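Uncharacterized protein DUF1344 (PDB 3K6O) is of unknown function but belongs to the NigD-like proteins, probably pairing an N-terminal OB domain with a C-terminal beta sandwich. Local coordinates at residues 135-140 with 151-156; 93-98 with 139-144. All blocks are in the same frame, centred on the assembly; numbering follows the deposited sequence.

In the fold
Both contacts lie in the NigD-like C-terminal beta sandwich domain, on the same side of the chain's centre, with their own centres about 9 Å apart. Interaction 1 lies within the beta hairpin of strands 133-139 and 149-157. Interaction 2 comes where strand 133-139 runs out beside the end of strand 75-93, which pairs with it in parallel, and the two segments run on as loops. Along the chain 93-98 comes first, then 135-144, which serves both contacts through Asn-139 and Glu-140, then 151-156. Leu-93 ties them together: its N probably bonds to Val-138 O, and its side chain packs on Val-137 and Arg-155. Strand 133-139 is thus held between an antiparallel and a parallel neighbour.

Interaction 1 (135-140 with 151-156); sequences NLVVNE and HLELRY
Asn-135 and Arg-155 face each other as an antiparallel hydrogen-bonded pair, Asn-135 N giving to Arg-155 O at 2.9 Å and Asn-135 O taking Arg-155 N in return. One step on, Leu-136 sits opposite Leu-154 in a non-hydrogen-bonded pair. With its CG anti to the backbone N (chi1 -172°), Leu-136 lays CD1 3.8 Å from Leu-152 CB and close to Leu-154 CD2, an apolar face that Ile-108 and Met-111 extend against Leu-154. Val-137 restores the two-bond pattern with Glu-153, its N 2.7 Å from Glu-153 O, while its methyls lie against Arg-155 CG on the other face. This is the hairpin of strands 133-139 and 149-157, an antiparallel pair in the beta sandwich domain. Val-138 sets CG2 3.6 Å from Leu-152 CD2. At Asn-139 direct backbone pairing gives way to a water linking Asn-139 N and His-151 O. Asn-139 ND2 gives a nearly straight bond (167°) to Glu-153 OE2, 2.9 Å away, reaching it from above the carboxylate plane, the amide and carboxylate planes 72° apart. Arg-155 grips Glu-153 OE1 side-on with NE and NH2, the oxygen lying almost in the guanidinium plane; the salt bridge from NH2 is 2.8 Å.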
ATOM      1  N   ASN A 135     -10.538   0.645  -5.605  1.00 33.11           N
ATOM      2  CA  ASN A 135      -9.729   1.473  -6.504  1.00 32.00           C
ATOM      3  C   ASN A 135      -9.386   2.870  -5.931  1.00 31.96           C
ATOM      4  O   ASN A 135     -10.094   3.431  -5.075  1.00 31.77           O
ATOM      5  CB  ASN A 135     -10.465   1.672  -7.823  1.00 31.65           C
ATOM      6  CG  ASN A 135     -10.488   0.441  -8.688  1.00 32.83           C
ATOM      7  OD1 ASN A 135     -11.543  -0.213  -8.866  1.00 36.19           O
ATOM      8  ND2 ASN A 135      -9.374   0.125  -9.250  1.00 26.53           N
ATOM      9  N   LEU A 136      -8.307   3.418  -6.432  1.00 31.19           N
ATOM     10  CA  LEU A 136      -7.867   4.790  -6.152  1.00 31.28           C
ATOM     11  C   LEU A 136      -7.946   5.538  -7.459  1.00 30.61           C
ATOM     12  O   LEU A 136      -7.259   5.193  -8.426  1.00 29.34           O
ATOM     13  CB  LEU A 136      -6.425   4.820  -5.655  1.00 30.79           C
ATOM     14  CG  LEU A 136      -5.893   6.171  -5.149  1.00 30.56           C
ATOM     15  CD1 LEU A 136      -6.705   6.664  -3.950  1.00 28.40           C
ATOM     16  CD2 LEU A 136      -4.418   6.057  -4.810  1.00 28.30           C
ATOM     17  N   VAL A 137      -8.843   6.520  -7.518  1.00 29.73           N
ATOM     18  CA  VAL A 137      -9.194   7.090  -8.779  1.00 28.28           C
ATOM     19  C   VAL A 137      -8.914   8.563  -8.809  1.00 28.86           C
ATOM     20  O   VAL A 137      -8.961   9.231  -7.787  1.00 30.13           O
ATOM     21  CB  VAL A 137     -10.676   6.834  -9.051  1.00 28.90           C
ATOM     22  CG1 VAL A 137     -11.013   5.334  -8.780  1.00 26.04           C
ATOM     23  CG2 VAL A 137     -11.515   7.779  -8.208  1.00 25.17           C
ATOM     24  N   VAL A 138      -8.646   9.071 -10.001  1.00 29.59           N
ATOM     25  CA  VAL A 138      -8.749  10.500 -10.293  1.00 28.69           C
ATOM     26  C   VAL A 138     -10.123  10.818 -10.834  1.00 29.52           C
ATOM     27  O   VAL A 138     -10.530  10.261 -11.851  1.00 30.41           O
ATOM     28  CB  VAL A 138      -7.702  10.928 -11.329  1.00 29.84           C
ATOM     29  CG1 VAL A 138      -7.763  12.499 -11.635  1.00 24.77           C
ATOM     30  CG2 VAL A 138      -6.306  10.480 -10.872  1.00 26.24           C
ATOM     31  N   ASN A 139     -10.841  11.705 -10.159  1.00 29.53           N
ATOM     32  CA  ASN A 139     -12.200  12.028 -10.550  1.00 29.90           C
ATOM     33  C   ASN A 139     -12.165  13.037 -11.683  1.00 31.19           C
ATOM     34  O   ASN A 139     -11.855  14.214 -11.459  1.00 30.48           O
ATOM     35  CB  ASN A 139     -12.966  12.607  -9.358  1.00 31.01           C
ATOM     36  CG  ASN A 139     -14.485  12.708  -9.617  1.00 29.43           C
ATOM     37  OD1 ASN A 139     -14.871  12.843 -10.753  1.00 32.29           O
ATOM     38  ND2 ASN A 139     -15.331  12.686  -8.556  1.00 28.30           N
ATOM     39  N   GLU A 140     -12.492  12.586 -12.891  1.00 31.70           N
ATOM     40  CA  GLU A 140     -12.402  13.420 -14.069  1.00 33.07           C
ATOM     41  C   GLU A 140     -13.692  14.208 -14.336  1.00 33.78           C
ATOM     42  O   GLU A 140     -13.793  14.871 -15.378  1.00 35.36           O
ATOM     43  CB  GLU A 140     -12.019  12.568 -15.283  1.00 32.20           C
ATOM     44  CG  GLU A 140     -10.639  11.876 -15.115  1.00 34.61           C
ATOM     45  CD  GLU A 140     -10.330  10.851 -16.182  1.00 35.11           C
ATOM     46  OE1 GLU A 140     -11.221  10.567 -16.972  1.00 35.17           O
ATOM     47  OE2 GLU A 140      -9.188  10.337 -16.250  1.00 37.90           O
ATOM     48  N   HIS A 151      -5.711  15.479  -5.441  1.00 32.81           N
ATOM     49  CA  HIS A 151      -7.010  14.991  -5.032  1.00 32.41           C
ATOM     50  C   HIS A 151      -7.392  13.656  -5.713  1.00 31.30           C
ATOM     51  O   HIS A 151      -7.568  13.585  -6.940  1.00 31.29           O
ATOM     52  CB  HIS A 151      -8.064  16.054  -5.333  1.00 32.02           C
ATOM     53  CG  HIS A 151      -7.809  17.356  -4.651  1.00 34.59           C
ATOM     54  ND1 HIS A 151      -8.490  17.753  -3.516  1.00 36.48           N
ATOM     55  CD2 HIS A 151      -6.936  18.356  -4.938  1.00 36.46           C
ATOM     56  CE1 HIS A 151      -8.059  18.946  -3.148  1.00 37.38           C
ATOM     57  NE2 HIS A 151      -7.117  19.335  -3.988  1.00 36.36           N
ATOM     58  N   LEU A 152      -7.504  12.614  -4.893  1.00 30.30           N
ATOM     59  CA  LEU A 152      -7.815  11.237  -5.313  1.00 29.59           C
ATOM     60  C   LEU A 152      -8.990  10.711  -4.493  1.00 29.43           C
ATOM     61  O   LEU A 152      -9.309  11.242  -3.380  1.00 29.31           O
ATOM     62  CB  LEU A 152      -6.596  10.324  -5.093  1.00 28.09           C
ATOM     63  CG  LEU A 152      -5.341  10.722  -5.834  1.00 30.32           C
ATOM     64  CD1 LEU A 152      -4.110   9.860  -5.430  1.00 27.69           C
ATOM     65  CD2 LEU A 152      -5.540  10.787  -7.352  1.00 27.61           C
ATOM     66  N   GLU A 153      -9.621   9.644  -4.991  1.00 29.59           N
ATOM     67  CA  GLU A 153     -10.714   9.051  -4.233  1.00 29.29           C
ATOM     68  C   GLU A 153     -10.563   7.567  -4.182  1.00 29.57           C
ATOM     69  O   GLU A 153     -10.180   6.942  -5.161  1.00 29.83           O
ATOM     70  CB  GLU A 153     -12.083   9.434  -4.823  1.00 29.24           C
ATOM     71  CG  GLU A 153     -12.247  10.920  -5.188  1.00 31.16           C
ATOM     72  CD  GLU A 153     -13.671  11.267  -5.666  1.00 31.92           C
ATOM     73  OE1 GLU A 153     -14.527  10.342  -5.660  1.00 31.24           O
ATOM     74  OE2 GLU A 153     -13.905  12.444  -6.056  1.00 31.73           O
ATOM     75  N   LEU A 154     -10.857   6.997  -3.029  1.00 29.27           N
ATOM     76  CA  LEU A 154     -10.905   5.560  -2.900  1.00 29.73           C
ATOM     77  C   LEU A 154     -12.350   5.144  -3.122  1.00 29.50           C
ATOM     78  O   LEU A 154     -13.243   5.687  -2.499  1.00 29.90           O
ATOM     79  CB  LEU A 154     -10.482   5.088  -1.515  1.00 30.14           C
ATOM     80  CG  LEU A 154      -9.042   4.771  -1.131  1.00 34.34           C
ATOM     81  CD1 LEU A 154      -9.122   4.282   0.339  1.00 38.39           C
ATOM     82  CD2 LEU A 154      -8.362   3.750  -2.047  1.00 32.73           C
ATOM     83  N   ARG A 155     -12.551   4.178  -4.003  1.00 29.15           N
ATOM     84  CA  ARG A 155     -13.862   3.718  -4.390  1.00 29.86           C
ATOM     85  C   ARG A 155     -13.930   2.207  -4.145  1.00 29.62           C
ATOM     86  O   ARG A 155     -13.146   1.452  -4.726  1.00 30.37           O
ATOM     87  CB  ARG A 155     -14.091   4.058  -5.868  1.00 29.69           C
ATOM     88  CG  ARG A 155     -14.080   5.555  -6.174  1.00 29.88           C
ATOM     89  CD  ARG A 155     -15.224   6.235  -5.408  1.00 32.21           C
ATOM     90  NE  ARG A 155     -15.550   7.594  -5.878  1.00 32.88           N
ATOM     91  CZ  ARG A 155     -16.571   7.924  -6.662  1.00 30.74           C
ATOM     92  NH1 ARG A 155     -17.431   7.023  -7.130  1.00 33.15           N
ATOM     93  NH2 ARG A 155     -16.768   9.196  -6.937  1.00 32.16           N
ATOM     94  N   TYR A 156     -14.862   1.779  -3.296  1.00 30.24           N
ATOM     95  CA  TYR A 156     -15.069   0.356  -3.009  1.00 30.56           C
ATOM     96  C   TYR A 156     -16.312  -0.174  -3.721  1.00 31.64           C
ATOM     97  O   TYR A 156     -17.348   0.490  -3.770  1.00 30.92           O
ATOM     98  CB  TYR A 156     -15.217   0.128  -1.493  1.00 30.16           C
ATOM     99  CG  TYR A 156     -15.481  -1.314  -1.068  1.00 30.28           C
ATOM    100  CD1 TYR A 156     -14.543  -2.297  -1.277  1.00 27.75           C
ATOM    101  CD2 TYR A 156     -16.692  -1.686  -0.462  1.00 30.50           C
ATOM    102  CE1 TYR A 156     -14.755  -3.598  -0.860  1.00 29.87           C
ATOM    103  CE2 TYR A 156     -16.924  -2.985  -0.068  1.00 30.13           C
ATOM    104  CZ  TYR A 156     -15.939  -3.934  -0.268  1.00 32.44           C
ATOM    105  OH  TYR A 156     -16.139  -5.228   0.092  1.00 34.79           O
TER
HETATM  106  O   HOH W   1      -9.946  13.401  -8.018  1.00 29.20           O

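Interaction 2 (93-98 with 139-144); sequences LNPDNM and NEMIPW
Leu-93 and Met-141, a selenomethionine in this crystal, cross at about a right angle, with Met-141 CE pushed up to Leu-93 CG at 3.4 Å, tighter than usual for two carbons. The Met-141 chain runs straight to its selenium and then bends (chi3 -95°), which turns the methyl toward the leucine. On its way the chain passes Pro-95 head to tail, Met-141 CG 3.6 Å from Pro-95 CD, and Met-141 SE meets the SE of Met-98, also selenomethionine, at 3.8 Å. Leu-93 and Asn-139 form a parallel bridge at the ends of strands 75-93 and 133-139, where both strands give way to surface loops of the sandwich domain; Glu-140 N closes the pair on Leu-93 O at 2.9 Å. The side chains of Leu-93 and Asn-139 run together in the same direction, Leu-93 CD2 3.9 Å from Asn-139 CG. Asn-139 OD1 accepts from Met-141 N at 3.0 Å, an Asx turn, while its ND2 is bound to Glu-153. With an alanine in place of Asn-139, Met-141 N and Glu-153 OE2 would probably lose this acceptor and this donor, and the turn could drift. Glu-140 and Asn-94 run alongside each other, Glu-140 OE1 3.7 Å from Asn-94 CB, while Asn-94 OD1 takes Asn-97 N within its own loop.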
ATOM      1  N   LEU A  93     -11.606   7.990 -13.204  1.00 29.43           N
ATOM      2  CA  LEU A  93     -13.030   7.858 -12.969  1.00 28.62           C
ATOM      3  C   LEU A  93     -13.748   8.858 -13.876  1.00 28.54           C
ATOM      4  O   LEU A  93     -13.513  10.059 -13.784  1.00 28.51           O
ATOM      5  CB  LEU A  93     -13.328   8.155 -11.487  1.00 28.66           C
ATOM      6  CG  LEU A  93     -14.780   8.393 -11.132  1.00 30.62           C
ATOM      7  CD1 LEU A  93     -15.627   7.147 -11.483  1.00 26.13           C
ATOM      8  CD2 LEU A  93     -14.983   8.837  -9.633  1.00 30.75           C
ATOM      9  N   ASN A  94     -14.620   8.372 -14.748  1.00 27.66           N
ATOM     10  CA  ASN A  94     -15.321   9.216 -15.704  1.00 27.63           C
ATOM     11  C   ASN A  94     -16.797   8.804 -15.742  1.00 27.16           C
ATOM     12  O   ASN A  94     -17.155   7.848 -15.120  1.00 25.39           O
ATOM     13  CB  ASN A  94     -14.615   9.117 -17.056  1.00 27.90           C
ATOM     14  CG  ASN A  94     -14.594   7.715 -17.600  1.00 28.84           C
ATOM     15  OD1 ASN A  94     -15.646   7.103 -17.805  1.00 30.62           O
ATOM     16  ND2 ASN A  94     -13.419   7.203 -17.880  1.00 31.30           N
ATOM     17  N   PRO A  95     -17.669   9.554 -16.439  1.00 28.58           N
ATOM     18  CA  PRO A  95     -19.094   9.191 -16.438  1.00 28.37           C
ATOM     19  C   PRO A  95     -19.402   7.783 -16.938  1.00 28.23           C
ATOM     20  O   PRO A  95     -20.377   7.178 -16.492  1.00 28.68           O
ATOM     21  CB  PRO A  95     -19.701  10.216 -17.399  1.00 28.70           C
ATOM     22  CG  PRO A  95     -18.860  11.399 -17.224  1.00 29.37           C
ATOM     23  CD  PRO A  95     -17.457  10.866 -17.075  1.00 29.50           C
ATOM     24  N   ASP A  96     -18.603   7.250 -17.854  1.00 28.59           N
ATOM     25  CA  ASP A  96     -18.876   5.907 -18.406  1.00 29.49           C
ATOM     26  C   ASP A  96     -18.578   4.736 -17.460  1.00 29.14           C
ATOM     27  O   ASP A  96     -19.378   3.803 -17.389  1.00 29.25           O
ATOM     28  CB  ASP A  96     -18.146   5.689 -19.726  1.00 29.63           C
ATOM     29  CG  ASP A  96     -18.557   6.702 -20.750  1.00 32.23           C
ATOM     30  OD1 ASP A  96     -19.765   6.789 -21.070  1.00 27.87           O
ATOM     31  OD2 ASP A  96     -17.664   7.470 -21.154  1.00 39.13           O
ATOM     32  N   ASN A  97     -17.461   4.784 -16.745  1.00 27.86           N
ATOM     33  CA  ASN A  97     -17.090   3.726 -15.805  1.00 27.79           C
ATOM     34  C   ASN A  97     -17.531   4.007 -14.350  1.00 27.95           C
ATOM     35  O   ASN A  97     -17.317   3.174 -13.458  1.00 27.22           O
ATOM     36  CB  ASN A  97     -15.570   3.425 -15.854  1.00 27.73           C
ATOM     37  CG  ASN A  97     -14.738   4.595 -15.361  1.00 28.00           C
ATOM     38  OD1 ASN A  97     -15.291   5.562 -14.823  1.00 26.25           O
ATOM     39  ND2 ASN A  97     -13.420   4.504 -15.498  1.00 28.29           N
HETATM   40  N   MSE A  98     -18.177   5.140 -14.102  1.00 27.92           N
HETATM   41  CA  MSE A  98     -18.573   5.476 -12.717  1.00 28.69           C
HETATM   42  C   MSE A  98     -19.386   4.339 -12.073  1.00 29.37           C
HETATM   43  O   MSE A  98     -19.151   3.941 -10.945  1.00 28.55           O
HETATM   44  CB  MSE A  98     -19.404   6.769 -12.761  1.00 29.46           C
HETATM   45  CG  MSE A  98     -20.066   7.156 -11.531  1.00 29.76           C
HETATM   46 SE   MSE A  98     -21.048   8.870 -11.798  1.00 29.60          SE
HETATM   47  CE  MSE A  98     -22.406   8.242 -13.077  1.00 30.65           C
ATOM     48  N   ASN A 139     -10.841  11.705 -10.159  1.00 29.53           N
ATOM     49  CA  ASN A 139     -12.200  12.028 -10.550  1.00 29.90           C
ATOM     50  C   ASN A 139     -12.165  13.037 -11.683  1.00 31.19           C
ATOM     51  O   ASN A 139     -11.855  14.214 -11.459  1.00 30.48           O
ATOM     52  CB  ASN A 139     -12.966  12.607  -9.358  1.00 31.01           C
ATOM     53  CG  ASN A 139     -14.485  12.708  -9.617  1.00 29.43           C
ATOM     54  OD1 ASN A 139     -14.871  12.843 -10.753  1.00 32.29           O
ATOM     55  ND2 ASN A 139     -15.331  12.686  -8.556  1.00 28.30           N
ATOM     56  N   GLU A 140     -12.492  12.586 -12.891  1.00 31.70           N
ATOM     57  CA  GLU A 140     -12.402  13.420 -14.069  1.00 33.07           C
ATOM     58  C   GLU A 140     -13.692  14.208 -14.336  1.00 33.78           C
ATOM     59  O   GLU A 140     -13.793  14.871 -15.378  1.00 35.36           O
ATOM     60  CB  GLU A 140     -12.019  12.568 -15.283  1.00 32.20           C
ATOM     61  CG  GLU A 140     -10.639  11.876 -15.115  1.00 34.61           C
ATOM     62  CD  GLU A 140     -10.330  10.851 -16.182  1.00 35.11           C
ATOM     63  OE1 GLU A 140     -11.221  10.567 -16.972  1.00 35.17           O
ATOM     64  OE2 GLU A 140      -9.188  10.337 -16.250  1.00 37.90           O
HETATM   65  N   MSE A 141     -14.654  14.146 -13.407  1.00 34.66           N
HETATM   66  CA  MSE A 141     -15.963  14.779 -13.561  1.00 35.52           C
HETATM   67  C   MSE A 141     -16.152  16.128 -12.806  1.00 36.78           C
HETATM   68  O   MSE A 141     -17.206  16.770 -12.938  1.00 36.55           O
HETATM   69  CB  MSE A 141     -17.068  13.810 -13.022  1.00 36.32           C
HETATM   70  CG  MSE A 141     -17.340  12.600 -13.921  1.00 37.61           C
HETATM   71 SE   MSE A 141     -18.696  11.454 -13.197  1.00 38.17          SE
HETATM   72  CE  MSE A 141     -17.434  10.215 -12.292  1.00 38.88           C
ATOM     73  N   ILE A 142     -15.161  16.515 -12.003  1.00 37.22           N
ATOM     74  CA  ILE A 142     -15.218  17.687 -11.163  1.00 37.43           C
ATOM     75  C   ILE A 142     -14.083  18.646 -11.558  1.00 38.71           C
ATOM     76  O   ILE A 142     -13.097  18.202 -12.093  1.00 37.09           O
ATOM     77  CB  ILE A 142     -15.033  17.305  -9.719  1.00 36.68           C
ATOM     78  CG1 ILE A 142     -13.657  16.682  -9.461  1.00 37.47           C
ATOM     79  CG2 ILE A 142     -16.086  16.312  -9.284  1.00 37.72           C
ATOM     80  CD1 ILE A 142     -13.437  16.390  -7.994  1.00 36.95           C
ATOM     81  N   PRO A 143     -14.198  19.941 -11.226  1.00 39.80           N
ATOM     82  CA  PRO A 143     -13.151  20.875 -11.651  1.00 40.80           C
ATOM     83  C   PRO A 143     -11.783  20.688 -10.980  1.00 41.95           C
ATOM     84  O   PRO A 143     -11.657  20.035  -9.929  1.00 39.96           O
ATOM     85  CB  PRO A 143     -13.722  22.261 -11.314  1.00 40.98           C
ATOM     86  CG  PRO A 143     -14.929  22.040 -10.441  1.00 41.25           C
ATOM     87  CD  PRO A 143     -15.365  20.607 -10.602  1.00 40.39           C
ATOM     88  N   TRP A 144     -10.765  21.284 -11.604  1.00 43.82           N
ATOM     89  CA  TRP A 144      -9.449  21.475 -10.953  1.00 45.86           C
ATOM     90  C   TRP A 144      -9.612  22.204  -9.627  1.00 46.62           C
ATOM     91  O   TRP A 144     -10.433  23.112  -9.504  1.00 45.61           O
ATOM     92  CB  TRP A 144      -8.530  22.361 -11.805  1.00 46.61           C
ATOM     93  CG  TRP A 144      -8.423  21.929 -13.237  1.00 48.43           C
ATOM     94  CD1 TRP A 144      -8.863  22.602 -14.357  1.00 49.39           C
ATOM     95  CD2 TRP A 144      -7.823  20.729 -13.691  1.00 46.71           C
ATOM     96  NE1 TRP A 144      -8.567  21.863 -15.487  1.00 49.55           N
ATOM     97  CE2 TRP A 144      -7.932  20.708 -15.098  1.00 48.50           C
ATOM     98  CE3 TRP A 144      -7.228  19.657 -13.042  1.00 47.30           C
ATOM     99  CZ2 TRP A 144      -7.460  19.653 -15.857  1.00 48.92           C
ATOM    100  CZ3 TRP A 144      -6.773  18.623 -13.780  1.00 49.33           C
ATOM    101  CH2 TRP A 144      -6.885  18.616 -15.182  1.00 49.63           C
TER